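Capsule biosynthesis protein CapD proenzyme (Bacillus anthracis, PDB 3G9K) cleaves the poly-gamma-D-glutamate capsule and joins it through an amide bond to meso-diaminopimelic acid of the peptidoglycan, its two chains arising from one precursor. Local coordinates at residues A[137-149]-A[158-170]. Residues are numbered along the deposited sequence; the frame is centred on the assembly and turned at random.
Sequences VDDSLTMRLDLAK and SIFYPNGEPIETG
Val137 and Gly170 join the two backbones by a nearly straight hydrogen bond, Gly170 N to Val137 O, 2.8 Å with an N-H...O angle of 171°. Residues 166-169 run antiparallel to the first turns of helix 139-152, from Pro166 beside Asp146 to Thr169 beside Asp138. Asp138 is the N-cap, and its OD1 accepts from Leu141 N. Across this first turn Thr169 OG1 donates to Asp139 OD1 at 2.7 Å, reaching it from above the carboxylate plane. One turn on, Thr142 OG1 lies 2.8 Å from Ile167 O and 3.2 Å from Asp138 O, two acceptors within reach of one proton. With OG1 anti to the carbonyl carbon (chi1 -51°) it faces Ile167 O, and CG2 lies against Pro166 CB. CG of that proline rests on CA and CB of Asp146. Leu145 fills the middle: CD1 touches Ile167 CG2 at 3.8 Å, and CD2 packs on Phe160 CB and Tyr161 CZ. Tyr161 OH donates to Leu145 O at 2.8 Å, a carbonyl lying at the ring edge. This oxygen also receives helical bonds from Ala148 and Lys149, both weak. Lys149 CG lies 3.7 Å from Tyr161 CE2, and its CE reaches Gly164 O. Val137 CG1 meets Ile167 CD1. The loop after helix 139-152 folds back over that helix, in the part of the chain assigned to the gamma-glutamyltransferase family. Val137, Phe160 and Ile167 all touch Leu173 of strand 172-173, which pairs antiparallel with strand 135-136. Phe34 of the other chain meets the Phe160 ring, and Phe24 of that chain packs on Leu145 and Ala148.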
ATOM      1  N   VAL A 137      -8.921  20.117  -0.873  1.00 29.28           N
ATOM      2  CA  VAL A 137      -7.656  19.563  -1.337  1.00 30.73           C
ATOM      3  C   VAL A 137      -6.556  19.998  -0.367  1.00 31.18           C
ATOM      4  O   VAL A 137      -6.667  21.043   0.280  1.00 31.22           O
ATOM      5  CB  VAL A 137      -7.342  19.856  -2.855  1.00 30.86           C
ATOM      6  CG1 VAL A 137      -8.622  20.044  -3.677  1.00 29.68           C
ATOM      7  CG2 VAL A 137      -6.432  21.008  -3.041  1.00 30.15           C
ATOM      8  N   ASP A 138      -5.551  19.146  -0.215  1.00 32.52           N
ATOM      9  CA  ASP A 138      -4.402  19.429   0.643  1.00 33.27           C
ATOM     10  C   ASP A 138      -3.166  19.767  -0.172  1.00 34.23           C
ATOM     11  O   ASP A 138      -3.164  19.687  -1.407  1.00 33.78           O
ATOM     12  CB  ASP A 138      -4.110  18.249   1.590  1.00 33.95           C
ATOM     13  CG  ASP A 138      -3.824  16.943   0.870  1.00 36.05           C
ATOM     14  OD1 ASP A 138      -3.814  16.883  -0.367  1.00 41.34           O
ATOM     15  OD2 ASP A 138      -3.628  15.936   1.561  1.00 41.00           O
ATOM     16  N   ASP A 139      -2.103  20.130   0.538  1.00 34.49           N
ATOM     17  CA  ASP A 139      -0.833  20.478  -0.087  1.00 34.75           C
ATOM     18  C   ASP A 139      -0.232  19.350  -0.916  1.00 33.91           C
ATOM     19  O   ASP A 139       0.422  19.609  -1.920  1.00 34.23           O
ATOM     20  CB  ASP A 139       0.162  20.946   0.982  1.00 35.58           C
ATOM     21  CG  ASP A 139      -0.288  22.239   1.663  1.00 38.93           C
ATOM     22  OD1 ASP A 139      -0.272  23.311   1.003  1.00 40.69           O
ATOM     23  OD2 ASP A 139      -0.678  22.179   2.858  1.00 44.35           O
ATOM     24  N   SER A 140      -0.448  18.107  -0.510  1.00 32.41           N
ATOM     25  CA  SER A 140       0.152  16.983  -1.215  1.00 31.90           C
ATOM     26  C   SER A 140      -0.518  16.673  -2.579  1.00 30.13           C
ATOM     27  O   SER A 140       0.145  16.270  -3.536  1.00 29.04           O
ATOM     28  CB  SER A 140       0.082  15.753  -0.341  1.00 32.20           C
ATOM     29  OG  SER A 140      -1.268  15.571   0.080  1.00 36.79           O
ATOM     30  N   LEU A 141      -1.827  16.811  -2.652  1.00 28.41           N
ATOM     31  CA  LEU A 141      -2.516  16.624  -3.931  1.00 28.14           C
ATOM     32  C   LEU A 141      -2.142  17.766  -4.898  1.00 27.57           C
ATOM     33  O   LEU A 141      -1.871  17.513  -6.071  1.00 26.40           O
ATOM     34  CB  LEU A 141      -4.029  16.540  -3.749  1.00 27.48           C
ATOM     35  CG  LEU A 141      -4.847  16.411  -5.047  1.00 27.58           C
ATOM     36  CD1 LEU A 141      -4.403  15.224  -5.875  1.00 26.45           C
ATOM     37  CD2 LEU A 141      -6.339  16.340  -4.769  1.00 26.70           C
ATOM     38  N   THR A 142      -2.102  19.011  -4.421  1.00 27.94           N
ATOM     39  CA  THR A 142      -1.595  20.116  -5.257  1.00 28.36           C
ATOM     40  C   THR A 142      -0.216  19.811  -5.828  1.00 28.47           C
ATOM     41  O   THR A 142      -0.015  19.847  -7.034  1.00 28.88           O
ATOM     42  CB  THR A 142      -1.570  21.466  -4.505  1.00 28.45           C
ATOM     43  OG1 THR A 142      -2.854  21.698  -3.913  1.00 30.75           O
ATOM     44  CG2 THR A 142      -1.252  22.613  -5.460  1.00 28.67           C
HETATM   45  N   MSE A 143       0.695  19.462  -5.003  1.00 33.55           N
HETATM   46  CA  MSE A 143       2.060  19.190  -5.455  1.00 33.58           C
HETATM   47  C   MSE A 143       2.153  17.980  -6.400  1.00 33.01           C
HETATM   48  O   MSE A 143       2.925  17.993  -7.358  1.00 32.49           O
HETATM   49  CB  MSE A 143       2.995  19.023  -4.258  1.00 33.81           C
HETATM   50  CG  MSE A 143       4.392  18.578  -4.638  1.00 35.64           C
HETATM   51 SE   MSE A 143       4.556  16.658  -4.547  0.50 37.52          SE
HETATM   52  CE  MSE A 143       5.301  16.617  -2.751  1.00 37.60           C
ATOM     53  N   ARG A 144       1.441  16.902  -6.099  1.00 27.44           N
ATOM     54  CA  ARG A 144       1.329  15.788  -7.010  1.00 27.49           C
ATOM     55  C   ARG A 144       0.837  16.186  -8.399  1.00 25.83           C
ATOM     56  O   ARG A 144       1.386  15.718  -9.407  1.00 25.72           O
ATOM     57  CB  ARG A 144       0.392  14.740  -6.422  1.00 27.73           C
ATOM     58  CG  ARG A 144       1.101  13.855  -5.413  1.00 29.89           C
ATOM     59  CD  ARG A 144       1.844  12.774  -6.123  1.00 37.50           C
ATOM     60  NE  ARG A 144       3.033  12.381  -5.393  1.00 41.16           N
ATOM     61  CZ  ARG A 144       4.227  12.961  -5.497  1.00 43.19           C
ATOM     62  NH1 ARG A 144       4.427  13.979  -6.318  1.00 45.55           N
ATOM     63  NH2 ARG A 144       5.237  12.513  -4.764  1.00 42.22           N
ATOM     64  N   LEU A 145      -0.197  17.012  -8.440  1.00 24.59           N
ATOM     65  CA  LEU A 145      -0.738  17.496  -9.699  1.00 25.00           C
ATOM     66  C   LEU A 145       0.303  18.363 -10.425  1.00 25.92           C
ATOM     67  O   LEU A 145       0.519  18.220 -11.641  1.00 25.58           O
ATOM     68  CB  LEU A 145      -2.013  18.296  -9.465  1.00 24.15           C
ATOM     69  CG  LEU A 145      -3.277  17.465  -9.204  1.00 22.34           C
ATOM     70  CD1 LEU A 145      -4.383  18.315  -8.679  1.00 17.96           C
ATOM     71  CD2 LEU A 145      -3.695  16.790 -10.507  1.00 20.07           C
ATOM     72  N   ASP A 146       0.956  19.239  -9.660  1.00 25.98           N
ATOM     73  CA  ASP A 146       2.001  20.098 -10.192  1.00 25.73           C
ATOM     74  C   ASP A 146       3.074  19.287 -10.883  1.00 24.75           C
ATOM     75  O   ASP A 146       3.351  19.509 -12.056  1.00 25.62           O
ATOM     76  CB  ASP A 146       2.610  20.965  -9.069  1.00 26.48           C
ATOM     77  CG  ASP A 146       3.719  21.845  -9.583  1.00 29.06           C
ATOM     78  OD1 ASP A 146       3.416  22.959 -10.004  1.00 28.54           O
ATOM     79  OD2 ASP A 146       4.870  21.374  -9.644  1.00 30.20           O
ATOM     80  N   LEU A 147       3.650  18.311 -10.185  1.00 24.83           N
ATOM     81  CA  LEU A 147       4.692  17.476 -10.725  1.00 23.68           C
ATOM     82  C   LEU A 147       4.246  16.581 -11.874  1.00 24.54           C
ATOM     83  O   LEU A 147       5.087  16.216 -12.723  1.00 23.43           O
ATOM     84  CB  LEU A 147       5.308  16.586  -9.652  1.00 25.08           C
ATOM     85  CG  LEU A 147       6.019  17.343  -8.525  1.00 25.18           C
ATOM     86  CD1 LEU A 147       6.587  16.361  -7.484  1.00 28.36           C
ATOM     87  CD2 LEU A 147       7.089  18.279  -9.102  1.00 27.16           C
ATOM     88  N   ALA A 148       2.960  16.206 -11.889  1.00 23.45           N
ATOM     89  CA  ALA A 148       2.441  15.331 -12.943  1.00 23.12           C
ATOM     90  C   ALA A 148       2.015  16.098 -14.194  1.00 22.49           C
ATOM     91  O   ALA A 148       1.815  15.495 -15.247  1.00 22.49           O
ATOM     92  CB  ALA A 148       1.250  14.470 -12.411  1.00 22.92           C
ATOM     93  N   LYS A 149       1.827  17.405 -14.088  1.00 23.12           N
ATOM     94  CA  LYS A 149       1.205  18.169 -15.163  1.00 23.37           C
ATOM     95  C   LYS A 149       1.853  17.911 -16.536  1.00 23.96           C
ATOM     96  O   LYS A 149       1.132  17.793 -17.550  1.00 23.34           O
ATOM     97  CB  LYS A 149       1.203  19.639 -14.786  1.00 23.78           C
ATOM     98  CG  LYS A 149       0.491  20.605 -15.727  1.00 24.07           C
ATOM     99  CD  LYS A 149       0.626  22.013 -15.203  1.00 25.26           C
ATOM    100  CE  LYS A 149       0.131  23.045 -16.247  1.00 26.33           C
ATOM    101  NZ  LYS A 149       0.705  22.750 -17.611  1.00 30.25           N
ATOM    102  N   SER A 158      -9.786  19.443 -16.566  1.00 24.41           N
ATOM    103  CA  SER A 158      -9.968  20.818 -16.131  1.00 25.14           C
ATOM    104  C   SER A 158     -10.299  20.929 -14.645  1.00 24.88           C
ATOM    105  O   SER A 158      -9.849  21.864 -14.012  1.00 25.99           O
ATOM    106  CB  SER A 158     -11.052  21.511 -16.959  1.00 25.75           C
ATOM    107  OG  SER A 158     -12.219  20.726 -16.920  1.00 29.26           O
ATOM    108  N   ILE A 159     -11.047  19.986 -14.061  1.00 24.63           N
ATOM    109  CA  ILE A 159     -11.345  20.085 -12.598  1.00 23.48           C
ATOM    110  C   ILE A 159     -10.137  20.033 -11.656  1.00 23.76           C
ATOM    111  O   ILE A 159     -10.206  20.560 -10.526  1.00 22.96           O
ATOM    112  CB  ILE A 159     -12.372  19.055 -12.090  1.00 23.13           C
ATOM    113  CG1 ILE A 159     -11.796  17.624 -12.070  1.00 20.85           C
ATOM    114  CG2 ILE A 159     -13.609  19.067 -12.900  1.00 23.96           C
ATOM    115  CD1 ILE A 159     -12.826  16.615 -11.593  1.00 20.57           C
ATOM    116  N   PHE A 160      -9.061  19.378 -12.099  1.00 22.97           N
ATOM    117  CA  PHE A 160      -7.822  19.268 -11.336  1.00 24.12           C
ATOM    118  C   PHE A 160      -6.849  20.401 -11.601  1.00 24.74           C
ATOM    119  O   PHE A 160      -5.910  20.595 -10.826  1.00 25.62           O
ATOM    120  CB  PHE A 160      -7.115  17.962 -11.684  1.00 23.43           C
ATOM    121  CG  PHE A 160      -7.969  16.755 -11.475  1.00 22.61           C
ATOM    122  CD1 PHE A 160      -8.274  16.321 -10.185  1.00 23.15           C
ATOM    123  CD2 PHE A 160      -8.477  16.054 -12.556  1.00 22.60           C
ATOM    124  CE1 PHE A 160      -9.060  15.198  -9.991  1.00 20.43           C
ATOM    125  CE2 PHE A 160      -9.265  14.932 -12.371  1.00 21.50           C
ATOM    126  CZ  PHE A 160      -9.525  14.478 -11.075  1.00 21.25           C
ATOM    127  N   TYR A 161      -7.046  21.099 -12.726  1.00 25.87           N
ATOM    128  CA  TYR A 161      -6.190  22.218 -13.136  1.00 26.53           C
ATOM    129  C   TYR A 161      -7.033  23.421 -13.508  1.00 28.17           C
ATOM    130  O   TYR A 161      -7.011  23.838 -14.640  1.00 30.12           O
ATOM    131  CB  TYR A 161      -5.309  21.841 -14.313  1.00 25.30           C
ATOM    132  CG  TYR A 161      -4.322  20.735 -14.039  1.00 23.43           C
ATOM    133  CD1 TYR A 161      -4.672  19.403 -14.274  1.00 24.91           C
ATOM    134  CD2 TYR A 161      -3.059  21.002 -13.520  1.00 23.73           C
ATOM    135  CE1 TYR A 161      -3.782  18.381 -14.043  1.00 23.37           C
ATOM    136  CE2 TYR A 161      -2.134  19.962 -13.272  1.00 22.77           C
ATOM    137  CZ  TYR A 161      -2.514  18.652 -13.526  1.00 22.20           C
ATOM    138  OH  TYR A 161      -1.639  17.592 -13.303  1.00 20.24           O
ATOM    139  N   PRO A 162      -7.753  23.992 -12.541  1.00 30.05           N
ATOM    140  CA  PRO A 162      -8.585  25.180 -12.744  1.00 31.56           C
ATOM    141  C   PRO A 162      -7.766  26.384 -13.225  1.00 32.97           C
ATOM    142  O   PRO A 162      -6.741  26.724 -12.627  1.00 33.17           O
ATOM    143  CB  PRO A 162      -9.134  25.450 -11.340  1.00 31.79           C
ATOM    144  CG  PRO A 162      -9.053  24.178 -10.664  1.00 31.46           C
ATOM    145  CD  PRO A 162      -7.795  23.570 -11.134  1.00 29.88           C
ATOM    146  N   ASN A 163      -8.220  27.009 -14.304  1.00 34.51           N
ATOM    147  CA  ASN A 163      -7.481  28.089 -14.958  1.00 35.23           C
ATOM    148  C   ASN A 163      -6.055  27.688 -15.345  1.00 35.99           C
ATOM    149  O   ASN A 163      -5.160  28.525 -15.380  1.00 36.83           O
ATOM    150  CB  ASN A 163      -7.483  29.349 -14.078  1.00 36.14           C
ATOM    151  CG  ASN A 163      -8.856  30.003 -13.995  1.00 37.75           C
ATOM    152  OD1 ASN A 163      -9.420  30.424 -15.010  1.00 43.77           O
ATOM    153  ND2 ASN A 163      -9.390  30.105 -12.789  1.00 39.68           N
ATOM    154  N   GLY A 164      -5.850  26.397 -15.616  1.00 35.68           N
ATOM    155  CA  GLY A 164      -4.587  25.889 -16.134  1.00 35.22           C
ATOM    156  C   GLY A 164      -3.541  25.485 -15.123  1.00 34.79           C
ATOM    157  O   GLY A 164      -2.523  24.895 -15.498  1.00 35.51           O
ATOM    158  N   GLU A 165      -3.785  25.780 -13.846  1.00 34.89           N
ATOM    159  CA  GLU A 165      -2.837  25.497 -12.773  1.00 34.32           C
ATOM    160  C   GLU A 165      -3.419  24.472 -11.792  1.00 33.41           C
ATOM    161  O   GLU A 165      -4.630  24.380 -11.661  1.00 32.48           O
ATOM    162  CB  GLU A 165      -2.506  26.790 -12.032  1.00 35.25           C
ATOM    163  CG  GLU A 165      -1.886  27.893 -12.927  1.00 36.19           C
ATOM    164  CD  GLU A 165      -0.447  27.624 -13.266  1.00 40.80           C
ATOM    165  OE1 GLU A 165       0.367  27.513 -12.332  1.00 42.87           O
ATOM    166  OE2 GLU A 165      -0.115  27.511 -14.472  1.00 45.99           O
ATOM    167  N   PRO A 166      -2.553  23.712 -11.094  1.00 32.66           N
ATOM    168  CA  PRO A 166      -3.022  22.729 -10.096  1.00 32.75           C
ATOM    169  C   PRO A 166      -3.966  23.331  -9.079  1.00 32.53           C
ATOM    170  O   PRO A 166      -3.654  24.389  -8.542  1.00 31.91           O
ATOM    171  CB  PRO A 166      -1.748  22.304  -9.371  1.00 32.46           C
ATOM    172  CG  PRO A 166      -0.623  22.662 -10.278  1.00 33.24           C
ATOM    173  CD  PRO A 166      -1.089  23.747 -11.208  1.00 32.61           C
ATOM    174  N   ILE A 167      -5.085  22.651  -8.789  1.00 32.15           N
ATOM    175  CA  ILE A 167      -6.054  23.134  -7.801  1.00 32.37           C
ATOM    176  C   ILE A 167      -5.315  23.366  -6.488  1.00 32.83           C
ATOM    177  O   ILE A 167      -4.456  22.568  -6.096  1.00 32.00           O
ATOM    178  CB  ILE A 167      -7.293  22.177  -7.645  1.00 31.79           C
ATOM    179  CG1 ILE A 167      -8.343  22.797  -6.718  1.00 30.69           C
ATOM    180  CG2 ILE A 167      -6.864  20.799  -7.156  1.00 29.18           C
ATOM    181  CD1 ILE A 167      -9.708  22.084  -6.702  1.00 31.50           C
ATOM    182  N   GLU A 168      -5.612  24.490  -5.846  1.00 34.68           N
ATOM    183  CA  GLU A 168      -4.808  24.982  -4.710  1.00 35.47           C
ATOM    184  C   GLU A 168      -5.268  24.360  -3.406  1.00 35.66           C
ATOM    185  O   GLU A 168      -6.443  24.065  -3.226  1.00 36.13           O
ATOM    186  CB  GLU A 168      -4.874  26.526  -4.608  1.00 35.71           C
ATOM    187  CG  GLU A 168      -4.404  27.219  -5.865  1.00 36.97           C
ATOM    188  CD  GLU A 168      -4.312  28.723  -5.737  1.00 38.51           C
ATOM    189  OE1 GLU A 168      -5.350  29.394  -5.485  1.00 41.84           O
ATOM    190  OE2 GLU A 168      -3.184  29.237  -5.922  1.00 42.90           O
ATOM    191  N   THR A 169      -4.315  24.146  -2.510  1.00 36.50           N
ATOM    192  CA  THR A 169      -4.602  23.714  -1.158  1.00 36.84           C
ATOM    193  C   THR A 169      -5.724  24.547  -0.601  1.00 36.04           C
ATOM    194  O   THR A 169      -5.795  25.760  -0.832  1.00 36.69           O
ATOM    195  CB  THR A 169      -3.377  23.869  -0.269  1.00 37.20           C
ATOM    196  OG1 THR A 169      -2.349  23.007  -0.769  1.00 40.12           O
ATOM    197  CG2 THR A 169      -3.700  23.511   1.181  1.00 38.77           C
ATOM    198  N   GLY A 170      -6.639  23.882   0.084  1.00 35.20           N
ATOM    199  CA  GLY A 170      -7.762  24.556   0.692  1.00 34.30           C
ATOM    200  C   GLY A 170      -8.995  24.607  -0.168  1.00 33.85           C
ATOM    201  O   GLY A 170     -10.091  24.789   0.352  1.00 34.56           O
TER